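Local coordinates for acyl-[acyl-carrier-protein]--UDP-N-acetylglucosamine O-acyltransferase (Acinetobacter baumannii, PDB 4E6U) that probably transfers an acyl chain from acyl carrier protein to UDP-N-acetylglucosamine, an early step in lipopolysaccharide synthesis, at residues L251-D254 with S255-S259. Residues are numbered along the deposited sequence; the frame is centred on the assembly and turned at random.
Sequences LLID and SLEQS
I253 and E257, one helical turn apart, run side by side in the same direction, and the methyl CG2 of I253 rests 3.6 Å from CD of the E257 carboxylate. With chi1 at -68°, CG1 lies beside the backbone N of I253 and CG2 takes the place anti to it, beside the carbonyl carbon. In the backbone, N of E257 donates a hydrogen bond to O of I253 at 2.9 Å, and N of Q258 bonds O of D254 in the same i to i+4 pattern. This is the last helix of the chain, 250-258, part of the helical C-terminal domain that follows the left-handed parallel beta-helix of the LpxA family. Its tight side is greasy: L252 and L256 press on helix 211-225, while I253 and L256 meet I235 of helix 231-241. S255, also buried, turns its OG to D168 and to the backbone N of A185, next to the beta-helix. The looser, wetter side is made by E257 and Q258, which are exposed, and D254, which is partly so. There D254 OD1 and E257 OE1 stay 4.5 Å apart. One water donates to both, 2.7 Å from E257 OE1, probably easing their repulsion. Q250 NE2 also bonds D254 OD1.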
loop_
_atom_site.group_PDB
_atom_site.type_symbol
_atom_site.label_atom_id
_atom_site.label_comp_id
_atom_site.label_asym_id
_atom_site.label_seq_id
_atom_site.Cartn_x
_atom_site.Cartn_y
_atom_site.Cartn_z
ATOM N N LEU A 251 -31.801 -8.897 2.494
ATOM C CA LEU A 251 -30.348 -8.853 2.284
ATOM C C LEU A 251 -29.550 -9.074 3.566
ATOM O O LEU A 251 -28.501 -9.718 3.533
ATOM C CB LEU A 251 -29.913 -7.546 1.616
ATOM C CG LEU A 251 -30.361 -7.250 0.185
ATOM C CD1 LEU A 251 -29.501 -6.102 -0.357
ATOM C CD2 LEU A 251 -30.257 -8.471 -0.736
ATOM N N LEU A 252 -30.045 -8.549 4.691
ATOM C CA LEU A 252 -29.422 -8.803 5.988
ATOM C C LEU A 252 -29.542 -10.251 6.402
ATOM O O LEU A 252 -28.589 -10.834 6.903
ATOM C CB LEU A 252 -30.015 -7.919 7.092
ATOM C CG LEU A 252 -29.540 -6.475 7.184
ATOM C CD1 LEU A 252 -30.438 -5.701 8.144
ATOM C CD2 LEU A 252 -28.101 -6.433 7.670
ATOM N N ILE A 253 -30.729 -10.823 6.203
ATOM C CA ILE A 253 -30.935 -12.234 6.480
ATOM C C ILE A 253 -29.968 -13.099 5.661
ATOM O O ILE A 253 -29.304 -13.972 6.203
ATOM C CB ILE A 253 -32.407 -12.645 6.239
ATOM C CG1 ILE A 253 -33.304 -11.976 7.296
ATOM C CG2 ILE A 253 -32.550 -14.159 6.305
ATOM C CD1 ILE A 253 -34.798 -12.010 6.965
ATOM N N ASP A 254 -29.853 -12.792 4.368
ATOM C CA ASP A 254 -28.939 -13.509 3.481
ATOM C C ASP A 254 -27.504 -13.436 4.000
ATOM O O ASP A 254 -26.807 -14.435 4.034
ATOM C CB ASP A 254 -28.969 -12.932 2.062
ATOM C CG ASP A 254 -30.276 -13.185 1.322
ATOM O OD1 ASP A 254 -31.060 -14.098 1.698
ATOM O OD2 ASP A 254 -30.503 -12.454 0.331
ATOM N N SER A 255 -27.056 -12.241 4.402
ATOM C CA SER A 255 -25.709 -12.103 4.970
ATOM C C SER A 255 -25.461 -13.076 6.118
ATOM O O SER A 255 -24.419 -13.724 6.195
ATOM C CB SER A 255 -25.484 -10.680 5.490
ATOM O OG SER A 255 -25.548 -9.728 4.448
ATOM N N LEU A 256 -26.420 -13.151 7.037
ATOM C CA LEU A 256 -26.228 -13.968 8.220
ATOM C C LEU A 256 -26.323 -15.456 7.912
ATOM O O LEU A 256 -25.586 -16.253 8.478
ATOM C CB LEU A 256 -27.222 -13.557 9.301
ATOM C CG LEU A 256 -26.719 -12.455 10.263
ATOM C CD1 LEU A 256 -26.154 -11.183 9.586
ATOM C CD2 LEU A 256 -27.856 -12.091 11.203
ATOM N N GLU A 257 -27.189 -15.808 6.967
ATOM C CA GLU A 257 -27.341 -17.208 6.568
ATOM C C GLU A 257 -26.145 -17.713 5.764
ATOM O O GLU A 257 -25.782 -18.883 5.845
ATOM C CB GLU A 257 -28.640 -17.394 5.784
ATOM C CG GLU A 257 -29.858 -17.201 6.694
ATOM C CD GLU A 257 -31.201 -17.525 6.071
ATOM O OE1 GLU A 257 -31.386 -17.366 4.843
ATOM O OE2 GLU A 257 -32.097 -17.929 6.849
ATOM N N GLN A 258 -25.511 -16.813 5.015
ATOM C CA GLN A 258 -24.433 -17.210 4.098
ATOM C C GLN A 258 -23.051 -17.155 4.731
ATOM O O GLN A 258 -22.072 -17.668 4.174
ATOM C CB GLN A 258 -24.483 -16.348 2.838
ATOM C CG GLN A 258 -25.673 -16.665 1.959
ATOM C CD GLN A 258 -25.950 -15.601 0.913
ATOM O OE1 GLN A 258 -25.242 -14.589 0.821
ATOM N NE2 GLN A 258 -26.991 -15.817 0.120
ATOM N N SER A 259 -22.970 -16.554 5.910
ATOM C CA SER A 259 -21.690 -16.335 6.572
ATOM C C SER A 259 -20.918 -17.624 6.860
ATOM O O SER A 259 -21.492 -18.601 7.325
ATOM C CB SER A 259 -21.908 -15.561 7.870
ATOM O OG SER A 259 -20.674 -15.302 8.520
HETATM O O HOH W 1 -30.170 -16.741 2.509
#